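PDB 6HP2: putative polyketide synthase from Brevibacillus brevis, which probably transfers a methyl group from S-adenosyl-L-methionine to a polyketide intermediate, acting as the O-methyltransferase domain of a trans-AT polyketide synthase multienzyme. Local coordinates for residues F57-N65 / I258-Y269; L71-E82 / P330-T338. All blocks are in the same frame, centred on the assembly; numbering follows the deposited sequence.

Contact 1: residues F57-N65 / I258-Y269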
loop_
_atom_site.group_PDB
_atom_site.type_symbol
_atom_site.label_atom_id
_atom_site.label_comp_id
_atom_site.label_asym_id
_atom_site.label_seq_id
_atom_site.Cartn_x
_atom_site.Cartn_y
_atom_site.Cartn_z
ATOM N N PHE A 57 20.524 8.896 -10.288
ATOM C CA PHE A 57 19.936 7.800 -9.545
ATOM C C PHE A 57 18.982 7.023 -10.447
ATOM O O PHE A 57 18.022 7.575 -10.985
ATOM C CB PHE A 57 19.197 8.323 -8.324
ATOM C CG PHE A 57 18.954 7.282 -7.258
ATOM C CD1 PHE A 57 17.883 6.461 -7.344
ATOM C CD2 PHE A 57 19.800 7.158 -6.186
ATOM C CE1 PHE A 57 17.631 5.522 -6.387
ATOM C CE2 PHE A 57 19.552 6.233 -5.212
ATOM C CZ PHE A 57 18.439 5.406 -5.319
ATOM N N SER A 58 19.247 5.757 -10.633
ATOM C CA SER A 58 18.426 4.908 -11.479
ATOM C C SER A 58 17.769 3.861 -10.606
ATOM O O SER A 58 18.440 2.923 -10.136
ATOM C CB SER A 58 19.270 4.233 -12.560
ATOM O OG SER A 58 18.532 3.202 -13.180
ATOM N N MET A 59 16.465 4.020 -10.395
ATOM C CA MET A 59 15.722 3.097 -9.559
ATOM C C MET A 59 15.778 1.688 -10.121
ATOM O O MET A 59 15.866 0.741 -9.356
ATOM C CB MET A 59 14.265 3.551 -9.416
ATOM C CG MET A 59 13.445 2.674 -8.484
ATOM S SD MET A 59 14.051 2.852 -6.760
ATOM C CE MET A 59 13.409 4.479 -6.375
ATOM N N SER A 60 15.707 1.524 -11.451
ATOM C CA SER A 60 15.709 0.177 -12.023
ATOM C C SER A 60 17.031 -0.536 -11.722
ATOM O O SER A 60 17.049 -1.737 -11.462
ATOM C CB SER A 60 15.469 0.238 -13.547
ATOM O OG SER A 60 16.423 1.059 -14.174
ATOM N N ARG A 61 18.158 0.180 -11.811
ATOM C CA ARG A 61 19.451 -0.422 -11.463
ATOM C C ARG A 61 19.481 -0.856 -10.002
ATOM O O ARG A 61 19.897 -1.971 -9.677
ATOM C CB ARG A 61 20.554 0.567 -11.735
ATOM C CG ARG A 61 20.939 0.641 -13.220
ATOM C CD ARG A 61 21.991 1.703 -13.485
ATOM N NE ARG A 61 22.308 1.790 -14.910
ATOM C CZ ARG A 61 21.535 2.378 -15.820
ATOM N NH1 ARG A 61 20.380 2.928 -15.467
ATOM N NH2 ARG A 61 21.915 2.413 -17.090
ATOM N N VAL A 62 18.963 -0.012 -9.116
ATOM C CA VAL A 62 19.012 -0.287 -7.690
ATOM C C VAL A 62 18.097 -1.447 -7.315
ATOM O O VAL A 62 18.469 -2.290 -6.488
ATOM C CB VAL A 62 18.640 0.983 -6.906
ATOM C CG1 VAL A 62 18.539 0.650 -5.449
ATOM C CG2 VAL A 62 19.687 2.051 -7.164
ATOM N N ILE A 63 16.879 -1.477 -7.878
ATOM C CA ILE A 63 15.915 -2.509 -7.539
ATOM C C ILE A 63 16.307 -3.837 -8.159
ATOM O O ILE A 63 16.137 -4.892 -7.543
ATOM C CB ILE A 63 14.500 -2.093 -7.969
ATOM C CG1 ILE A 63 14.023 -0.881 -7.172
ATOM C CG2 ILE A 63 13.568 -3.271 -7.812
ATOM C CD1 ILE A 63 14.006 -1.097 -5.668
ATOM N N LEU A 64 16.788 -3.820 -9.397
ATOM C CA LEU A 64 17.051 -5.055 -10.135
ATOM C C LEU A 64 18.444 -5.611 -9.897
ATOM O O LEU A 64 18.737 -6.725 -10.353
ATOM C CB LEU A 64 16.852 -4.825 -11.648
ATOM C CG LEU A 64 15.430 -4.448 -12.099
ATOM C CD1 LEU A 64 15.394 -4.296 -13.658
ATOM C CD2 LEU A 64 14.393 -5.486 -11.627
ATOM N N ASN A 65 19.312 -4.868 -9.218
ATOM C CA ASN A 65 20.670 -5.322 -8.922
ATOM C C ASN A 65 21.025 -4.933 -7.496
ATOM O O ASN A 65 21.975 -4.182 -7.258
ATOM C CB ASN A 65 21.661 -4.733 -9.924
ATOM C CG ASN A 65 22.917 -5.560 -10.048
ATOM O OD1 ASN A 65 23.179 -6.445 -9.229
ATOM N ND2 ASN A 65 23.707 -5.270 -11.072
ATOM N N ILE A 258 16.561 -2.045 -19.437
ATOM C CA ILE A 258 15.959 -3.340 -19.177
ATOM C C ILE A 258 16.001 -4.243 -20.405
ATOM O O ILE A 258 15.874 -5.462 -20.264
ATOM C CB ILE A 258 14.515 -3.200 -18.654
ATOM C CG1 ILE A 258 13.623 -2.567 -19.695
ATOM C CG2 ILE A 258 14.488 -2.373 -17.323
ATOM C CD1 ILE A 258 12.150 -2.687 -19.353
ATOM N N LYS A 259 16.197 -3.689 -21.603
ATOM C CA LYS A 259 16.374 -4.534 -22.787
ATOM C C LYS A 259 17.713 -5.262 -22.801
ATOM O O LYS A 259 17.944 -6.123 -23.681
ATOM C CB LYS A 259 16.259 -3.702 -24.065
ATOM C CG LYS A 259 14.868 -3.184 -24.355
ATOM C CD LYS A 259 14.653 -3.146 -25.877
ATOM C CE LYS A 259 13.886 -1.907 -26.301
ATOM N NZ LYS A 259 14.716 -0.682 -26.138
ATOM N N HIS A 260 18.632 -4.878 -21.913
ATOM C CA HIS A 260 19.894 -5.584 -21.734
ATOM C C HIS A 260 19.882 -6.493 -20.513
ATOM O O HIS A 260 20.946 -6.872 -20.021
ATOM C CB HIS A 260 21.033 -4.580 -21.623
ATOM C CG HIS A 260 21.303 -3.841 -22.892
ATOM N ND1 HIS A 260 20.579 -2.729 -23.274
ATOM C CD2 HIS A 260 22.211 -4.060 -23.876
ATOM C CE1 HIS A 260 21.042 -2.289 -24.434
ATOM N NE2 HIS A 260 22.031 -3.077 -24.819
ATOM N N LEU A 261 18.697 -6.831 -20.011
ATOM C CA LEU A 261 18.494 -7.739 -18.893
ATOM C C LEU A 261 17.751 -8.974 -19.383
ATOM O O LEU A 261 17.027 -8.912 -20.391
ATOM C CB LEU A 261 17.676 -7.090 -17.763
ATOM C CG LEU A 261 18.245 -5.799 -17.211
ATOM C CD1 LEU A 261 17.334 -5.255 -16.107
ATOM C CD2 LEU A 261 19.664 -6.031 -16.711
ATOM N N PRO A 262 17.906 -10.106 -18.700
ATOM C CA PRO A 262 17.201 -11.319 -19.124
ATOM C C PRO A 262 15.711 -11.044 -19.239
ATOM O O PRO A 262 15.130 -10.273 -18.449
ATOM C CB PRO A 262 17.523 -12.334 -18.010
ATOM C CG PRO A 262 18.833 -11.866 -17.447
ATOM C CD PRO A 262 18.841 -10.358 -17.578
ATOM N N LYS A 263 15.071 -11.758 -20.167
ATOM C CA LYS A 263 13.624 -11.633 -20.328
ATOM C C LYS A 263 12.900 -11.721 -18.983
ATOM O O LYS A 263 12.086 -10.859 -18.652
ATOM C CB LYS A 263 13.118 -12.709 -21.284
ATOM C CG LYS A 263 11.673 -12.584 -21.680
ATOM C CD LYS A 263 11.425 -11.254 -22.379
ATOM C CE LYS A 263 10.042 -11.204 -23.017
ATOM N NZ LYS A 263 9.710 -9.824 -23.484
ATOM N N ALA A 264 13.203 -12.747 -18.184
ATOM C CA ALA A 264 12.527 -12.914 -16.906
ATOM C C ALA A 264 12.588 -11.628 -16.089
ATOM O O ALA A 264 11.552 -11.057 -15.723
ATOM C CB ALA A 264 13.140 -14.068 -16.128
ATOM N N VAL A 265 13.809 -11.150 -15.819
ATOM C CA VAL A 265 14.000 -9.887 -15.113
ATOM C C VAL A 265 13.249 -8.758 -15.804
ATOM O O VAL A 265 12.623 -7.908 -15.149
ATOM C CB VAL A 265 15.504 -9.571 -14.997
ATOM C CG1 VAL A 265 15.710 -8.141 -14.438
ATOM C CG2 VAL A 265 16.196 -10.570 -14.156
ATOM N N GLN A 266 13.298 -8.730 -17.140
ATOM C CA GLN A 266 12.663 -7.661 -17.911
ATOM C C GLN A 266 11.147 -7.681 -17.756
ATOM O O GLN A 266 10.505 -6.627 -17.787
ATOM C CB GLN A 266 13.064 -7.806 -19.389
ATOM C CG GLN A 266 12.662 -6.724 -20.306
ATOM C CD GLN A 266 13.215 -6.919 -21.710
ATOM O OE1 GLN A 266 14.146 -7.704 -21.920
ATOM N NE2 GLN A 266 12.655 -6.194 -22.677
ATOM N N ASP A 267 10.558 -8.861 -17.567
ATOM C CA ASP A 267 9.103 -8.964 -17.553
ATOM C C ASP A 267 8.509 -8.428 -16.256
ATOM O O ASP A 267 7.427 -7.836 -16.270
ATOM C CB ASP A 267 8.680 -10.418 -17.763
ATOM C CG ASP A 267 8.832 -10.868 -19.202
ATOM O OD1 ASP A 267 8.700 -10.011 -20.107
ATOM O OD2 ASP A 267 9.086 -12.078 -19.427
ATOM N N LEU A 268 9.187 -8.634 -15.124
ATOM C CA LEU A 268 8.616 -8.244 -13.844
ATOM C C LEU A 268 8.669 -6.735 -13.606
ATOM O O LEU A 268 7.812 -6.198 -12.888
ATOM C CB LEU A 268 9.331 -8.967 -12.702
ATOM C CG LEU A 268 10.825 -8.738 -12.468
ATOM C CD1 LEU A 268 11.080 -7.430 -11.803
ATOM C CD2 LEU A 268 11.446 -9.898 -11.632
ATOM N N TYR A 269 9.642 -6.035 -14.195
ATOM C CA TYR A 269 9.776 -4.598 -13.987
ATOM C C TYR A 269 8.964 -3.767 -14.976
ATOM O O TYR A 269 8.808 -2.541 -14.778
ATOM C CB TYR A 269 11.252 -4.170 -14.074
ATOM C CG TYR A 269 11.528 -2.859 -13.375
ATOM C CD1 TYR A 269 11.622 -2.792 -12.006
ATOM C CD2 TYR A 269 11.670 -1.703 -14.084
ATOM C CE1 TYR A 269 11.824 -1.577 -11.354
ATOM C CE2 TYR A 269 11.870 -0.502 -13.463
ATOM C CZ TYR A 269 11.984 -0.460 -12.072
ATOM O OH TYR A 269 12.200 0.723 -11.417
#
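Ser60, packed against Tyr269, and Ser58, two residues before it, share Asp251, whose two carboxylate oxygens each bond one hydroxyl. Ser58 OG is also gripped by Arg61 N at 3.3 Å and Arg61 NH1 at 3.0 Å, both weak bonds. Ser58 is the N-cap of helix 59-64, and the bond from Arg61 N is its capping bond. Arg61 pairs with Asp253 as well, so this helix start is tied to the chain leading into helix 254-258.

Across the contact the touching groups are chiefly apolar. Tyr269 turns CG away from its own backbone N (chi1 -158°), carrying the ring over the helix: CE2 lies 3.7 Å from Ser60 CB, and OH 3.7 Å from Met59 CG. In the reverse direction Leu64 splits its branches, CD1 meeting Val265 CG1 at 3.9 Å and CD2 meeting Leu268 CD1 at 3.8 Å and the Tyr269 ring obliquely. Leu64 sits among Ile258, Val265, Leu268 and Tyr269, and Tyr269 among Met59, Ser60, Ile63 and Leu64, knobs into holes in both directions. This division of labour implies that polar bonds, two of them weak, tie down the start of the helix, while interlocked side chains hold it against helix 263-281.

Contact 2: residues L71-E82 / P330-T338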
loop_
_atom_site.group_PDB
_atom_site.type_symbol
_atom_site.label_atom_id
_atom_site.label_comp_id
_atom_site.label_asym_id
_atom_site.label_seq_id
_atom_site.Cartn_x
_atom_site.Cartn_y
_atom_site.Cartn_z
ATOM N N LEU A 71 23.766 0.182 -0.593
ATOM C CA LEU A 71 23.587 1.394 0.189
ATOM C C LEU A 71 22.548 2.301 -0.451
ATOM O O LEU A 71 21.771 2.992 0.251
ATOM C CB LEU A 71 24.926 2.140 0.324
ATOM C CG LEU A 71 26.005 1.430 1.153
ATOM C CD1 LEU A 71 27.284 2.230 1.124
ATOM C CD2 LEU A 71 25.465 1.283 2.572
ATOM N N GLU A 72 22.517 2.305 -1.780
ATOM C CA GLU A 72 21.430 2.970 -2.473
ATOM C C GLU A 72 20.115 2.302 -2.139
ATOM O O GLU A 72 19.071 2.972 -2.005
ATOM C CB GLU A 72 21.673 2.998 -3.978
ATOM C CG GLU A 72 22.877 3.777 -4.448
ATOM C CD GLU A 72 24.218 2.997 -4.374
ATOM O OE1 GLU A 72 24.239 1.821 -3.948
ATOM O OE2 GLU A 72 25.241 3.601 -4.728
ATOM N N ARG A 73 20.147 0.981 -1.958
ATOM C CA ARG A 73 18.929 0.282 -1.609
ATOM C C ARG A 73 18.497 0.635 -0.193
ATOM O O ARG A 73 17.298 0.634 0.108
ATOM C CB ARG A 73 19.119 -1.237 -1.763
ATOM C CG ARG A 73 17.807 -2.047 -1.618
ATOM C CD ARG A 73 16.818 -1.780 -2.748
ATOM N NE ARG A 73 15.489 -2.389 -2.574
ATOM C CZ ARG A 73 14.571 -1.983 -1.691
ATOM N NH1 ARG A 73 14.841 -0.995 -0.850
ATOM N NH2 ARG A 73 13.380 -2.574 -1.622
ATOM N N GLU A 74 19.449 0.973 0.678
ATOM C CA GLU A 74 19.103 1.494 2.000
ATOM C C GLU A 74 18.408 2.845 1.895
ATOM O O GLU A 74 17.505 3.141 2.687
ATOM C CB GLU A 74 20.366 1.582 2.869
ATOM C CG GLU A 74 20.201 2.003 4.287
ATOM C CD GLU A 74 21.560 2.231 4.974
ATOM O OE1 GLU A 74 21.817 3.364 5.441
ATOM O OE2 GLU A 74 22.376 1.280 5.031
ATOM N N MET A 75 18.811 3.678 0.938
ATOM C CA MET A 75 18.143 4.971 0.740
ATOM C C MET A 75 16.693 4.757 0.358
ATOM O O MET A 75 15.784 5.471 0.813
ATOM C CB MET A 75 18.822 5.807 -0.353
ATOM C CG MET A 75 20.071 6.518 0.031
ATOM S SD MET A 75 20.949 7.126 -1.465
ATOM C CE MET A 75 19.807 8.289 -2.067
ATOM N N VAL A 76 16.468 3.787 -0.512
ATOM C CA VAL A 76 15.129 3.451 -0.978
ATOM C C VAL A 76 14.304 2.950 0.176
ATOM O O VAL A 76 13.160 3.382 0.383
ATOM C CB VAL A 76 15.191 2.414 -2.125
ATOM C CG1 VAL A 76 13.815 1.949 -2.492
ATOM C CG2 VAL A 76 15.892 3.081 -3.344
ATOM N N ARG A 77 14.898 2.080 0.980
ATOM C CA ARG A 77 14.179 1.505 2.107
ATOM C C ARG A 77 13.705 2.578 3.075
ATOM O O ARG A 77 12.601 2.497 3.615
ATOM C CB ARG A 77 15.066 0.522 2.820
ATOM C CG ARG A 77 14.287 -0.338 3.849
ATOM C CD ARG A 77 15.247 -1.302 4.562
ATOM N NE ARG A 77 14.545 -2.419 5.193
ATOM C CZ ARG A 77 13.878 -2.339 6.344
ATOM N NH1 ARG A 77 13.804 -1.188 7.000
ATOM N NH2 ARG A 77 13.278 -3.412 6.840
ATOM N N GLU A 78 14.547 3.565 3.343
ATOM C CA GLU A 78 14.141 4.662 4.215
ATOM C C GLU A 78 12.908 5.385 3.694
ATOM O O GLU A 78 12.101 5.862 4.489
ATOM C CB GLU A 78 15.308 5.659 4.397
ATOM C CG GLU A 78 16.490 5.103 5.169
ATOM C CD GLU A 78 17.643 6.098 5.269
ATOM O OE1 GLU A 78 17.641 7.098 4.524
ATOM O OE2 GLU A 78 18.547 5.875 6.094
ATOM N N LYS A 79 12.800 5.579 2.375
ATOM C CA LYS A 79 11.635 6.233 1.819
ATOM C C LYS A 79 10.430 5.332 1.857
ATOM O O LYS A 79 9.305 5.811 2.025
ATOM C CB LYS A 79 11.944 6.706 0.388
ATOM C CG LYS A 79 13.169 7.687 0.361
ATOM C CD LYS A 79 12.787 8.934 1.188
ATOM C CE LYS A 79 13.774 10.082 0.959
ATOM N NZ LYS A 79 14.958 10.007 1.846
ATOM N N GLN A 80 10.629 4.040 1.696
ATOM C CA GLN A 80 9.529 3.085 1.886
ATOM C C GLN A 80 9.014 3.124 3.309
ATOM O O GLN A 80 7.799 3.061 3.542
ATOM C CB GLN A 80 10.010 1.674 1.535
ATOM C CG GLN A 80 10.247 1.547 0.028
ATOM C CD GLN A 80 10.778 0.235 -0.350
ATOM O OE1 GLN A 80 11.739 -0.235 0.255
ATOM N NE2 GLN A 80 10.158 -0.397 -1.340
ATOM N N VAL A 81 9.926 3.217 4.275
ATOM C CA VAL A 81 9.505 3.360 5.651
ATOM C C VAL A 81 8.788 4.702 5.848
ATOM O O VAL A 81 7.791 4.787 6.557
ATOM C CB VAL A 81 10.721 3.229 6.573
ATOM C CG1 VAL A 81 10.342 3.666 7.974
ATOM C CG2 VAL A 81 11.272 1.736 6.551
ATOM N N GLU A 82 9.349 5.773 5.317
ATOM C CA GLU A 82 8.767 7.095 5.544
ATOM C C GLU A 82 7.316 7.120 5.075
ATOM O O GLU A 82 6.429 7.628 5.764
ATOM C CB GLU A 82 9.583 8.138 4.794
ATOM C CG GLU A 82 8.952 9.575 4.853
ATOM C CD GLU A 82 9.563 10.481 3.790
ATOM O OE1 GLU A 82 10.617 11.058 4.106
ATOM O OE2 GLU A 82 9.010 10.574 2.640
ATOM N N PRO A 330 4.095 6.291 15.124
ATOM C CA PRO A 330 4.069 5.013 15.881
ATOM C C PRO A 330 4.564 3.785 15.102
ATOM O O PRO A 330 4.844 2.737 15.719
ATOM C CB PRO A 330 2.574 4.828 16.221
ATOM C CG PRO A 330 1.861 5.588 15.126
ATOM C CD PRO A 330 2.765 6.787 14.800
ATOM N N TYR A 331 4.651 3.853 13.786
ATOM C CA TYR A 331 4.948 2.653 12.996
ATOM C C TYR A 331 5.175 3.022 11.547
ATOM O O TYR A 331 4.424 3.825 11.031
ATOM C CB TYR A 331 3.773 1.646 13.070
ATOM C CG TYR A 331 4.119 0.450 12.214
ATOM C CD1 TYR A 331 4.935 -0.558 12.682
ATOM C CD2 TYR A 331 3.655 0.386 10.929
ATOM C CE1 TYR A 331 5.294 -1.615 11.847
ATOM C CE2 TYR A 331 4.016 -0.642 10.078
ATOM C CZ TYR A 331 4.845 -1.629 10.537
ATOM O OH TYR A 331 5.198 -2.619 9.677
ATOM N N PRO A 332 6.165 2.463 10.856
ATOM C CA PRO A 332 7.269 1.643 11.382
ATOM C C PRO A 332 8.320 2.539 11.991
ATOM O O PRO A 332 8.139 3.740 11.979
ATOM C CB PRO A 332 7.830 0.919 10.145
ATOM C CG PRO A 332 6.959 1.294 8.977
ATOM C CD PRO A 332 6.192 2.544 9.375
ATOM N N LYS A 333 9.404 1.960 12.489
ATOM C CA LYS A 333 10.605 2.680 12.894
ATOM C C LYS A 333 11.670 2.542 11.810
ATOM O O LYS A 333 11.731 1.535 11.102
ATOM C CB LYS A 333 11.144 2.139 14.228
ATOM C CG LYS A 333 10.097 2.018 15.327
ATOM C CD LYS A 333 9.503 3.369 15.732
ATOM C CE LYS A 333 8.405 3.208 16.791
ATOM N NZ LYS A 333 8.022 4.479 17.515
ATOM N N GLN A 334 12.517 3.556 11.678
ATOM C CA GLN A 334 13.623 3.480 10.731
ATOM C C GLN A 334 14.735 2.624 11.321
ATOM O O GLN A 334 14.954 2.632 12.534
ATOM C CB GLN A 334 14.157 4.872 10.403
ATOM C CG GLN A 334 13.194 5.723 9.608
ATOM C CD GLN A 334 13.251 5.420 8.111
ATOM O OE1 GLN A 334 13.902 4.453 7.654
ATOM N NE2 GLN A 334 12.549 6.208 7.349
ATOM N N GLN A 335 15.409 1.866 10.461
ATOM C CA GLN A 335 16.546 1.058 10.881
ATOM C C GLN A 335 17.735 1.957 11.206
ATOM O O GLN A 335 17.934 3.008 10.592
ATOM C CB GLN A 335 16.914 0.058 9.783
ATOM C CG GLN A 335 17.943 -0.971 10.190
ATOM C CD GLN A 335 18.140 -2.054 9.141
ATOM O OE1 GLN A 335 17.481 -2.052 8.096
ATOM N NE2 GLN A 335 19.048 -2.992 9.417
ATOM N N THR A 336 18.523 1.542 12.197
ATOM C CA THR A 336 19.668 2.321 12.656
ATOM C C THR A 336 20.858 1.397 12.864
ATOM O O THR A 336 20.693 0.208 13.148
ATOM C CB THR A 336 19.360 3.070 13.961
ATOM O OG1 THR A 336 18.032 3.608 13.901
ATOM C CG2 THR A 336 20.352 4.204 14.182
ATOM N N ARG A 337 22.060 1.961 12.716
ATOM C CA ARG A 337 23.297 1.199 12.865
ATOM C C ARG A 337 23.732 1.156 14.319
ATOM O O ARG A 337 23.662 2.169 15.013
ATOM C CB ARG A 337 24.416 1.810 12.017
ATOM C CG ARG A 337 24.155 1.747 10.534
ATOM C CD ARG A 337 25.375 2.203 9.739
ATOM N NE ARG A 337 25.169 1.989 8.318
ATOM C CZ ARG A 337 25.941 2.505 7.356
ATOM N NH1 ARG A 337 26.962 3.280 7.647
ATOM N NH2 ARG A 337 25.649 2.282 6.095
ATOM N N THR A 338 24.187 -0.017 14.765
ATOM C CA THR A 338 24.687 -0.218 16.129
ATOM C C THR A 338 23.720 0.330 17.178
ATOM O O THR A 338 22.508 0.397 16.949
ATOM C CB THR A 338 26.070 0.450 16.323
ATOM O OG1 THR A 338 26.971 0.007 15.298
ATOM C CG2 THR A 338 26.661 0.101 17.685
HETATM O O HOH W 1 15.068 1.537 7.178
#
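Gln334 NE2 donates to Glu78 O at 2.9 Å, nearly straight at 169°. The donor lies in the carbonyl plane on a lone pair, and the acceptor lies close to the amide plane of Gln334, so the bond is well aligned in both groups. Glu78 O also accepts the helical bond from Glu82 N and therefore serves two donors. Alongside, Val81 CG1 rests 3.4 Å from Gln334 CD, and a bend at chi2 (-82°) folds the glutamine chain down to the helix.

The other end of the amide is reached through a water, which accepts from Arg77 NH1 at 3.0 Å, in the guanidinium plane, and donates to Gln334 OE1 at 3.2 Å. Gln335 OE1, in a poorly ordered residue, sits over a face of that guanidinium. Farther along, Arg337 NH2 forms a long salt bridge of 3.6 Å to Glu74 OE2, their planes almost perpendicular.

In the next shell, Arg77 NH2 is hydrogen-bonded to Glu42 O, and Gln85 to the carbonyl of Pro332. Pro332, preceded by a cis peptide bond, packs its ring by Val81 and near Arg84, which binds S-adenosyl-L-homocysteine. The aligned direct bond is at Gln334; the long salt bridge and the poor order of Gln335 are consistent with a weaker hold beyond it.

Both contacts involve the N-terminal helices that precede the methyltransferase sheet; these helices, 59-64 and 70-88, follow each other in the chain and touch, with Ile63 CD1 packed 3.7 Å from Arg73 NE. The centre of contact 1 lies about 22 Å from the centre of the chain, yet it is partly buried and joins helix 59-64 to helix 263-281 and the turn before it by apolar side chains. Contact 2, centred about 16 Å from the chain centre, is a surface contact: an irregular C-terminal tail runs along a helix by amide, water and charge interactions besides packing at Val81. The side chains of Ile63 and Pro332 lie about 11 Å and 10 Å from the bound S-adenosyl-L-homocysteine.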